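Side-chain contacts in oxalate biosynthetic component 1 (Burkholderia thailandensis, PDB 5IKY), which is a bifunctional serine hydrolase with additional lyase activity that produces oxalate in quorum sensing-dependent oxalogenesis: residues 594-599 with 634-639; 573-578 with 638-643; 448-453 with 462-467. All coordinates share one frame; numbering follows the deposited sequence.

Interaction 1 (594-599 with 634-639); sequences EHVLTA and LNFARE
Val-596 faces Phe-636 and Ala-637, consecutive residues of helix 629-641, and gives one methyl to each, in a helix-to-helix packing contact within the cap domain. Helix 592-602 supplies the valine; the backbones come nearest at the same place, with Val-596 CA 7.0 Å from Ala-637 CA. The fork of the valine explains the division of labour. CG1 lies opposite the backbone N (chi1 167°) and reaches the ring of Phe-636, where Val-596 CG1 stands 4.0 Å from Phe-636 CD2. Val-596 and Phe-636 approach each other obliquely, and CG1 meets one ortho carbon of the ring at a slant. Phe-636 CG is itself anti to its backbone N (chi1 177°), which swings the ring out from its helix toward helix 592-602. The contact across the two segments is wholly apolar, burying 133 Å² in all, and its gaps are those of ordinary methyl packing.

Arg-638 of the same helix as the phenylalanine forms a salt bridge with Asp-652. The ring of Phe-636 also touches Leu-575 of helix 562-579 and Ile-607, so Val-596 is one of several apolar neighbours. The valine's other branch is directed to the alanine, where Val-596 CG2 ends 4.1 Å from Ala-637 CB.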
loop_
_atom_site.group_PDB
_atom_site.type_symbol
_atom_site.label_atom_id
_atom_site.label_comp_id
_atom_site.label_asym_id
_atom_site.label_seq_id
_atom_site.Cartn_x
_atom_site.Cartn_y
_atom_site.Cartn_z
ATOM N N GLU A 594 -24.586 -1.835 0.929
ATOM C CA GLU A 594 -23.324 -2.487 1.255
ATOM C C GLU A 594 -23.027 -3.607 0.263
ATOM O O GLU A 594 -21.872 -3.863 -0.070
ATOM C CB GLU A 594 -23.352 -3.037 2.683
ATOM N N HIS A 595 -24.080 -4.268 -0.209
ATOM C CA HIS A 595 -23.935 -5.326 -1.199
ATOM C C HIS A 595 -23.575 -4.742 -2.559
ATOM O O HIS A 595 -22.668 -5.228 -3.235
ATOM C CB HIS A 595 -25.218 -6.155 -1.304
ATOM C CG HIS A 595 -25.129 -7.282 -2.286
ATOM N ND1 HIS A 595 -24.234 -8.322 -2.145
ATOM C CD2 HIS A 595 -25.817 -7.530 -3.424
ATOM C CE1 HIS A 595 -24.378 -9.162 -3.154
ATOM N NE2 HIS A 595 -25.332 -8.705 -3.945
ATOM N N VAL A 596 -24.294 -3.693 -2.951
ATOM C CA VAL A 596 -24.069 -3.032 -4.231
ATOM C C VAL A 596 -22.669 -2.433 -4.312
ATOM O O VAL A 596 -21.935 -2.676 -5.272
ATOM C CB VAL A 596 -25.113 -1.922 -4.480
ATOM C CG1 VAL A 596 -24.695 -1.042 -5.649
ATOM C CG2 VAL A 596 -26.484 -2.530 -4.728
ATOM N N LEU A 597 -22.300 -1.659 -3.295
ATOM C CA LEU A 597 -21.000 -0.997 -3.256
ATOM C C LEU A 597 -19.836 -1.985 -3.313
ATOM O O LEU A 597 -18.825 -1.721 -3.965
ATOM C CB LEU A 597 -20.885 -0.132 -2.000
ATOM C CG LEU A 597 -21.625 1.206 -2.059
ATOM C CD1 LEU A 597 -21.966 1.698 -0.659
ATOM C CD2 LEU A 597 -20.793 2.237 -2.806
ATOM N N THR A 598 -19.978 -3.118 -2.632
ATOM C CA THR A 598 -18.949 -4.154 -2.660
ATOM C C THR A 598 -18.856 -4.785 -4.043
ATOM O O THR A 598 -17.763 -5.077 -4.530
ATOM C CB THR A 598 -19.215 -5.258 -1.617
ATOM O OG1 THR A 598 -20.612 -5.574 -1.598
ATOM C CG2 THR A 598 -18.786 -4.799 -0.232
ATOM N N ALA A 599 -20.008 -4.994 -4.671
ATOM C CA ALA A 599 -20.051 -5.538 -6.022
ATOM C C ALA A 599 -19.441 -4.549 -7.008
ATOM O O ALA A 599 -18.655 -4.926 -7.873
ATOM C CB ALA A 599 -21.481 -5.875 -6.418
ATOM N N LEU A 634 -28.633 2.308 -4.104
ATOM C CA LEU A 634 -29.895 1.692 -4.494
ATOM C C LEU A 634 -30.315 2.127 -5.892
ATOM O O LEU A 634 -30.599 1.292 -6.752
ATOM C CB LEU A 634 -30.995 2.031 -3.488
ATOM C CG LEU A 634 -30.828 1.431 -2.093
ATOM C CD1 LEU A 634 -32.072 1.677 -1.248
ATOM C CD2 LEU A 634 -30.518 -0.053 -2.191
ATOM N N ASN A 635 -30.354 3.438 -6.112
ATOM C CA ASN A 635 -30.717 3.981 -7.414
ATOM C C ASN A 635 -29.711 3.585 -8.487
ATOM O O ASN A 635 -30.072 3.405 -9.649
ATOM C CB ASN A 635 -30.839 5.502 -7.345
ATOM C CG ASN A 635 -32.028 5.952 -6.522
ATOM O OD1 ASN A 635 -33.171 5.896 -6.979
ATOM N ND2 ASN A 635 -31.766 6.407 -5.302
ATOM N N PHE A 636 -28.449 3.452 -8.089
ATOM C CA PHE A 636 -27.402 2.990 -8.990
ATOM C C PHE A 636 -27.744 1.608 -9.529
ATOM O O PHE A 636 -27.613 1.346 -10.724
ATOM C CB PHE A 636 -26.050 2.960 -8.277
ATOM C CG PHE A 636 -24.928 2.424 -9.121
ATOM C CD1 PHE A 636 -24.250 3.251 -10.001
ATOM C CD2 PHE A 636 -24.544 1.096 -9.029
ATOM C CE1 PHE A 636 -23.217 2.764 -10.777
ATOM C CE2 PHE A 636 -23.510 0.601 -9.802
ATOM C CZ PHE A 636 -22.845 1.437 -10.677
ATOM N N ALA A 637 -28.183 0.732 -8.632
ATOM C CA ALA A 637 -28.596 -0.612 -9.007
ATOM C C ALA A 637 -29.795 -0.555 -9.947
ATOM O O ALA A 637 -29.831 -1.250 -10.960
ATOM C CB ALA A 637 -28.924 -1.431 -7.772
ATOM N N ARG A 638 -30.771 0.280 -9.602
ATOM C CA ARG A 638 -31.936 0.496 -10.453
ATOM C C ARG A 638 -31.511 1.044 -11.810
ATOM O O ARG A 638 -32.070 0.683 -12.844
ATOM C CB ARG A 638 -32.918 1.463 -9.788
ATOM C CG ARG A 638 -33.375 1.044 -8.401
ATOM C CD ARG A 638 -34.266 2.108 -7.770
ATOM N NE ARG A 638 -35.444 2.399 -8.585
ATOM C CZ ARG A 638 -35.696 3.578 -9.146
ATOM N NH1 ARG A 638 -34.853 4.590 -8.982
ATOM N NH2 ARG A 638 -36.795 3.749 -9.870
ATOM N N GLU A 639 -30.510 1.915 -11.791
ATOM C CA GLU A 639 -30.034 2.584 -12.994
ATOM C C GLU A 639 -29.369 1.602 -13.957
ATOM O O GLU A 639 -29.321 1.839 -15.163
ATOM C CB GLU A 639 -29.057 3.698 -12.615
ATOM C CG GLU A 639 -28.847 4.755 -13.679
ATOM C CD GLU A 639 -27.997 5.908 -13.178
ATOM O OE1 GLU A 639 -27.133 5.677 -12.304
ATOM O OE2 GLU A 639 -28.201 7.045 -13.650
#

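Interaction 2 (573-578 with 638-643); sequences DRLAAH and RELLVP
Glu-639 OE2 is gripped by Arg-616 NH2, in a salt bridge, and by the backbone N of Lys-680, while the next two residues, Leu-640 and Leu-641, pack against Leu-575 and Ala-576. This is helix-helix packing inside the cap domain: helix 562-579 lies against the C-terminal part of helix 629-641. The backbones are close, Ala-576 CA being 5.9 Å from Leu-641 CA, as the small alanine at the interface permits. Ala-576 CB points toward the other helix and lies 3.9 Å from Leu-641 CD2. Leu-641 CD2 also sits 3.3 Å from Ala-576 O, a close van der Waals approach to a carbonyl oxygen. Leu-641 CG is anti to its own carbonyl carbon (chi1 -60°), and from there CD2 folds back toward Ala-576.

Beside this pair the two other leucines meet methyl to methyl, Leu-575 CD2 being 3.7 Å from Leu-640 CD2. Leu-575 is extended, CG opposite its backbone N (chi1 177°), which carries that methyl across. Near this apolar patch, Asp-573 makes salt bridges with Arg-644 and Arg-569. The leucine pair is completed by Leu-575 CG, 4.0 Å from Leu-640 CD2.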
loop_
_atom_site.group_PDB
_atom_site.type_symbol
_atom_site.label_atom_id
_atom_site.label_comp_id
_atom_site.label_asym_id
_atom_site.label_seq_id
_atom_site.Cartn_x
_atom_site.Cartn_y
_atom_site.Cartn_z
ATOM N N ASP A 573 -22.402 -4.698 -17.947
ATOM C CA ASP A 573 -23.267 -5.857 -18.150
ATOM C C ASP A 573 -22.976 -6.946 -17.121
ATOM O O ASP A 573 -23.892 -7.569 -16.582
ATOM C CB ASP A 573 -23.096 -6.417 -19.565
ATOM C CG ASP A 573 -23.849 -5.614 -20.608
ATOM O OD1 ASP A 573 -24.955 -5.131 -20.299
ATOM O OD2 ASP A 573 -23.339 -5.470 -21.738
ATOM N N ARG A 574 -21.693 -7.163 -16.851
ATOM C CA ARG A 574 -21.268 -8.176 -15.894
ATOM C C ARG A 574 -21.648 -7.792 -14.467
ATOM O O ARG A 574 -21.966 -8.654 -13.646
ATOM C CB ARG A 574 -19.758 -8.407 -15.997
ATOM C CG ARG A 574 -19.331 -9.192 -17.229
ATOM C CD ARG A 574 -17.815 -9.344 -17.294
ATOM N NE ARG A 574 -17.230 -9.572 -15.974
ATOM C CZ ARG A 574 -17.186 -10.753 -15.366
ATOM N NH1 ARG A 574 -17.693 -11.826 -15.958
ATOM N NH2 ARG A 574 -16.635 -10.862 -14.165
ATOM N N LEU A 575 -21.610 -6.496 -14.171
ATOM C CA LEU A 575 -22.026 -6.012 -12.861
ATOM C C LEU A 575 -23.537 -6.124 -12.719
ATOM O O LEU A 575 -24.044 -6.475 -11.656
ATOM C CB LEU A 575 -21.579 -4.565 -12.645
ATOM C CG LEU A 575 -22.019 -3.927 -11.324
ATOM C CD1 LEU A 575 -21.564 -4.764 -10.134
ATOM C CD2 LEU A 575 -21.489 -2.508 -11.214
ATOM N N ALA A 576 -24.250 -5.834 -13.803
ATOM C CA ALA A 576 -25.706 -5.897 -13.805
ATOM C C ALA A 576 -26.202 -7.326 -13.599
ATOM O O ALA A 576 -27.161 -7.558 -12.866
ATOM C CB ALA A 576 -26.258 -5.328 -15.104
ATOM N N ALA A 577 -25.541 -8.279 -14.250
ATOM C CA ALA A 577 -25.920 -9.682 -14.138
ATOM C C ALA A 577 -25.669 -10.207 -12.728
ATOM O O ALA A 577 -26.470 -10.971 -12.188
ATOM C CB ALA A 577 -25.165 -10.518 -15.158
ATOM N N HIS A 578 -24.553 -9.792 -12.136
ATOM C CA HIS A 578 -24.212 -10.206 -10.781
ATOM C C HIS A 578 -25.209 -9.660 -9.763
ATOM O O HIS A 578 -25.536 -10.331 -8.784
ATOM C CB HIS A 578 -22.799 -9.752 -10.419
ATOM C CG HIS A 578 -22.397 -10.096 -9.018
ATOM N ND1 HIS A 578 -22.186 -9.140 -8.048
ATOM C CD2 HIS A 578 -22.168 -11.292 -8.425
ATOM C CE1 HIS A 578 -21.843 -9.732 -6.918
ATOM N NE2 HIS A 578 -21.825 -11.037 -7.120
ATOM N N ARG A 638 -30.771 0.280 -9.602
ATOM C CA ARG A 638 -31.936 0.496 -10.453
ATOM C C ARG A 638 -31.511 1.044 -11.810
ATOM O O ARG A 638 -32.070 0.683 -12.844
ATOM C CB ARG A 638 -32.918 1.463 -9.788
ATOM C CG ARG A 638 -33.375 1.044 -8.401
ATOM C CD ARG A 638 -34.266 2.108 -7.770
ATOM N NE ARG A 638 -35.444 2.399 -8.585
ATOM C CZ ARG A 638 -35.696 3.578 -9.146
ATOM N NH1 ARG A 638 -34.853 4.590 -8.982
ATOM N NH2 ARG A 638 -36.795 3.749 -9.870
ATOM N N GLU A 639 -30.510 1.915 -11.791
ATOM C CA GLU A 639 -30.034 2.584 -12.994
ATOM C C GLU A 639 -29.369 1.602 -13.957
ATOM O O GLU A 639 -29.321 1.839 -15.163
ATOM C CB GLU A 639 -29.057 3.698 -12.615
ATOM C CG GLU A 639 -28.847 4.755 -13.679
ATOM C CD GLU A 639 -27.997 5.908 -13.178
ATOM O OE1 GLU A 639 -27.133 5.677 -12.304
ATOM O OE2 GLU A 639 -28.201 7.045 -13.650
ATOM N N LEU A 640 -28.866 0.498 -13.415
ATOM C CA LEU A 640 -28.152 -0.494 -14.214
ATOM C C LEU A 640 -29.048 -1.638 -14.682
ATOM O O LEU A 640 -28.837 -2.198 -15.758
ATOM C CB LEU A 640 -26.972 -1.062 -13.419
ATOM C CG LEU A 640 -25.585 -0.504 -13.747
ATOM C CD1 LEU A 640 -25.550 1.011 -13.587
ATOM C CD2 LEU A 640 -24.526 -1.165 -12.877
ATOM N N LEU A 641 -30.046 -1.983 -13.875
ATOM C CA LEU A 641 -30.879 -3.146 -14.156
ATOM C C LEU A 641 -32.059 -2.825 -15.071
ATOM O O LEU A 641 -32.425 -3.633 -15.924
ATOM C CB LEU A 641 -31.384 -3.760 -12.849
ATOM C CG LEU A 641 -30.296 -4.252 -11.890
ATOM C CD1 LEU A 641 -30.895 -5.084 -10.768
ATOM C CD2 LEU A 641 -29.232 -5.040 -12.635
ATOM N N VAL A 642 -32.651 -1.649 -14.890
ATOM C CA VAL A 642 -33.805 -1.231 -15.688
ATOM C C VAL A 642 -33.559 -1.206 -17.208
ATOM O O VAL A 642 -34.378 -1.736 -17.961
ATOM C CB VAL A 642 -34.315 0.164 -15.240
ATOM C CG1 VAL A 642 -35.246 0.766 -16.285
ATOM C CG2 VAL A 642 -35.015 0.061 -13.895
ATOM N N PRO A 643 -32.443 -0.603 -17.671
ATOM C CA PRO A 643 -32.275 -0.551 -19.131
ATOM C C PRO A 643 -32.126 -1.928 -19.777
ATOM O O PRO A 643 -32.423 -2.083 -20.962
ATOM C CB PRO A 643 -30.985 0.261 -19.312
ATOM C CG PRO A 643 -30.799 0.992 -18.032
ATOM C CD PRO A 643 -31.334 0.081 -16.980
#

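Interaction 3 (448-453 with 462-467); sequences ISLLLP and DVAIAL
Leu-450 reaches from its strand onto helix 460-466 and is met there by Val-463 and Ala-464; nearly all of the contact runs through one methyl, Leu-450 CD2. The closest approach is Leu-450 CD2 to Val-463 CG1, 3.7 Å, with the two side chains crossing at about a right angle. Leu-450 CD2 also lies 4.1 Å from the backbone N of Ala-464, so it rests on the helix backbone as well as on a side chain. The leucine's shape accounts for this reach: CG stands opposite the backbone N (chi1 173°) and CD2 continues the chain outward. Val-463 presents the branch anti to its own backbone N (chi1 167°), which brings CG1 up to the leucine.

Away from this point the fit slackens. Leu-450 CD2 is 4.4 Å from Ala-464 CB, a light touch. Leu-452 and Leu-467 are both directed toward the opposite segment, yet Leu-452 CD1 stops 5.2 Å from Val-463 CG2, and Leu-467 CD1 stays 5.5 Å from Leu-450 CD2. Farther round the helix, Ala-466 is exposed and Asp-462 partly so; the latter pairs with Arg-511 and His-421 and takes no part in the contact. Helix 418-442 packs alongside: Val-463 touches Ala-428 and Leu-467 touches Leu-432.

The backbone of Leu-450 is hydrogen-bonded to Gly-471 and Arg-473, on the adjacent parallel strand 471-474, while Ala-464 lies on Ile-472 of that strand. Helix 460-466 joins the parallel strands 446-451 and 471-474 into a beta-alpha-beta unit, and the parallel sheet closes on itself through strand 4-9, as in a TIM barrel.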
loop_
_atom_site.group_PDB
_atom_site.type_symbol
_atom_site.label_atom_id
_atom_site.label_comp_id
_atom_site.label_asym_id
_atom_site.label_seq_id
_atom_site.Cartn_x
_atom_site.Cartn_y
_atom_site.Cartn_z
ATOM N N ILE A 448 16.663 -10.378 -15.701
ATOM C CA ILE A 448 17.308 -11.410 -14.899
ATOM C C ILE A 448 17.355 -11.023 -13.426
ATOM O O ILE A 448 17.857 -9.955 -13.074
ATOM C CB ILE A 448 18.739 -11.691 -15.384
ATOM C CG1 ILE A 448 18.731 -12.127 -16.852
ATOM C CG2 ILE A 448 19.398 -12.752 -14.516
ATOM C CD1 ILE A 448 20.113 -12.267 -17.448
ATOM N N SER A 449 16.830 -11.895 -12.571
ATOM C CA SER A 449 16.857 -11.664 -11.132
ATOM C C SER A 449 17.705 -12.709 -10.412
ATOM O O SER A 449 18.011 -13.768 -10.962
ATOM C CB SER A 449 15.438 -11.655 -10.560
ATOM O OG SER A 449 14.674 -10.600 -11.117
ATOM N N LEU A 450 18.075 -12.402 -9.173
ATOM C CA LEU A 450 18.936 -13.274 -8.386
ATOM C C LEU A 450 18.320 -13.638 -7.039
ATOM O O LEU A 450 17.727 -12.793 -6.368
ATOM C CB LEU A 450 20.292 -12.605 -8.159
ATOM C CG LEU A 450 21.280 -13.303 -7.223
ATOM C CD1 LEU A 450 21.781 -14.589 -7.853
ATOM C CD2 LEU A 450 22.438 -12.383 -6.874
ATOM N N LEU A 451 18.461 -14.901 -6.650
ATOM C CA LEU A 451 18.137 -15.312 -5.291
ATOM C C LEU A 451 19.331 -16.049 -4.693
ATOM O O LEU A 451 20.111 -16.673 -5.410
ATOM C CB LEU A 451 16.876 -16.188 -5.262
ATOM C CG LEU A 451 16.922 -17.656 -5.695
ATOM C CD1 LEU A 451 17.298 -18.575 -4.536
ATOM C CD2 LEU A 451 15.580 -18.063 -6.271
ATOM N N LEU A 452 19.475 -15.962 -3.377
ATOM C CA LEU A 452 20.520 -16.685 -2.670
ATOM C C LEU A 452 19.955 -17.241 -1.367
ATOM O O LEU A 452 19.257 -16.535 -0.642
ATOM C CB LEU A 452 21.723 -15.779 -2.399
ATOM C CG LEU A 452 22.583 -15.379 -3.600
ATOM C CD1 LEU A 452 23.642 -14.373 -3.187
ATOM C CD2 LEU A 452 23.233 -16.603 -4.219
ATOM N N PRO A 453 20.254 -18.516 -1.072
ATOM C CA PRO A 453 19.741 -19.219 0.111
ATOM C C PRO A 453 20.534 -18.941 1.387
ATOM O O PRO A 453 21.764 -18.950 1.360
ATOM C CB PRO A 453 19.872 -20.689 -0.287
ATOM C CG PRO A 453 21.070 -20.712 -1.178
ATOM C CD PRO A 453 21.056 -19.403 -1.934
ATOM N N ASP A 462 25.651 -6.982 -3.540
ATOM C CA ASP A 462 26.932 -6.779 -4.217
ATOM C C ASP A 462 27.053 -7.601 -5.500
ATOM O O ASP A 462 27.558 -7.108 -6.510
ATOM C CB ASP A 462 28.096 -7.113 -3.277
ATOM C CG ASP A 462 28.298 -6.059 -2.199
ATOM O OD1 ASP A 462 28.090 -4.862 -2.491
ATOM O OD2 ASP A 462 28.665 -6.427 -1.062
ATOM N N VAL A 463 26.592 -8.847 -5.463
ATOM C CA VAL A 463 26.650 -9.704 -6.643
ATOM C C VAL A 463 25.682 -9.214 -7.717
ATOM O O VAL A 463 26.028 -9.170 -8.899
ATOM C CB VAL A 463 26.339 -11.176 -6.296
ATOM C CG1 VAL A 463 26.100 -11.992 -7.558
ATOM C CG2 VAL A 463 27.474 -11.777 -5.485
ATOM N N ALA A 464 24.477 -8.832 -7.299
ATOM C CA ALA A 464 23.467 -8.331 -8.230
ATOM C C ALA A 464 23.935 -7.066 -8.944
ATOM O O ALA A 464 23.675 -6.886 -10.136
ATOM C CB ALA A 464 22.160 -8.070 -7.505
ATOM N N ILE A 465 24.620 -6.191 -8.213
ATOM C CA ILE A 465 25.186 -4.982 -8.803
ATOM C C ILE A 465 26.273 -5.331 -9.810
ATOM O O ILE A 465 26.297 -4.799 -10.921
ATOM C CB ILE A 465 25.781 -4.044 -7.734
ATOM C CG1 ILE A 465 24.696 -3.555 -6.779
ATOM C CG2 ILE A 465 26.469 -2.852 -8.384
ATOM C CD1 ILE A 465 25.248 -2.802 -5.592
ATOM N N ALA A 466 27.165 -6.235 -9.413
ATOM C CA ALA A 466 28.300 -6.633 -10.243
ATOM C C ALA A 466 27.857 -7.219 -11.577
ATOM O O ALA A 466 28.489 -6.989 -12.606
ATOM C CB ALA A 466 29.170 -7.634 -9.496
ATOM N N LEU A 467 26.767 -7.975 -11.552
ATOM C CA LEU A 467 26.261 -8.629 -12.749
ATOM C C LEU A 467 25.272 -7.737 -13.491
ATOM O O LEU A 467 24.758 -8.113 -14.545
ATOM C CB LEU A 467 25.603 -9.960 -12.385
ATOM C CG LEU A 467 26.518 -10.992 -11.723
ATOM C CD1 LEU A 467 25.724 -12.216 -11.303
ATOM C CD2 LEU A 467 27.645 -11.383 -12.669
#

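In the fold
All three contacts are buried and apolar, but they belong to two separate parts of the chain. Interactions 1 and 2 lie in the cap domain, with centres 9 Å apart, and share helix 629-641: one places helix 592-602 against it, the other helix 562-579. Ala-599 CB lies 3.7 Å from His-578 ND1 and Ala-599 O 3.7 Å from Leu-575 CD1, so helices 592-602 and 562-579 also touch and each of the three packs on the other two. Interaction 3 is about 49 Å and 51 Å from them, centre to centre. The cap contacts are helix on helix, whereas in interaction 3 a strand residue meets the helix covering its sheet.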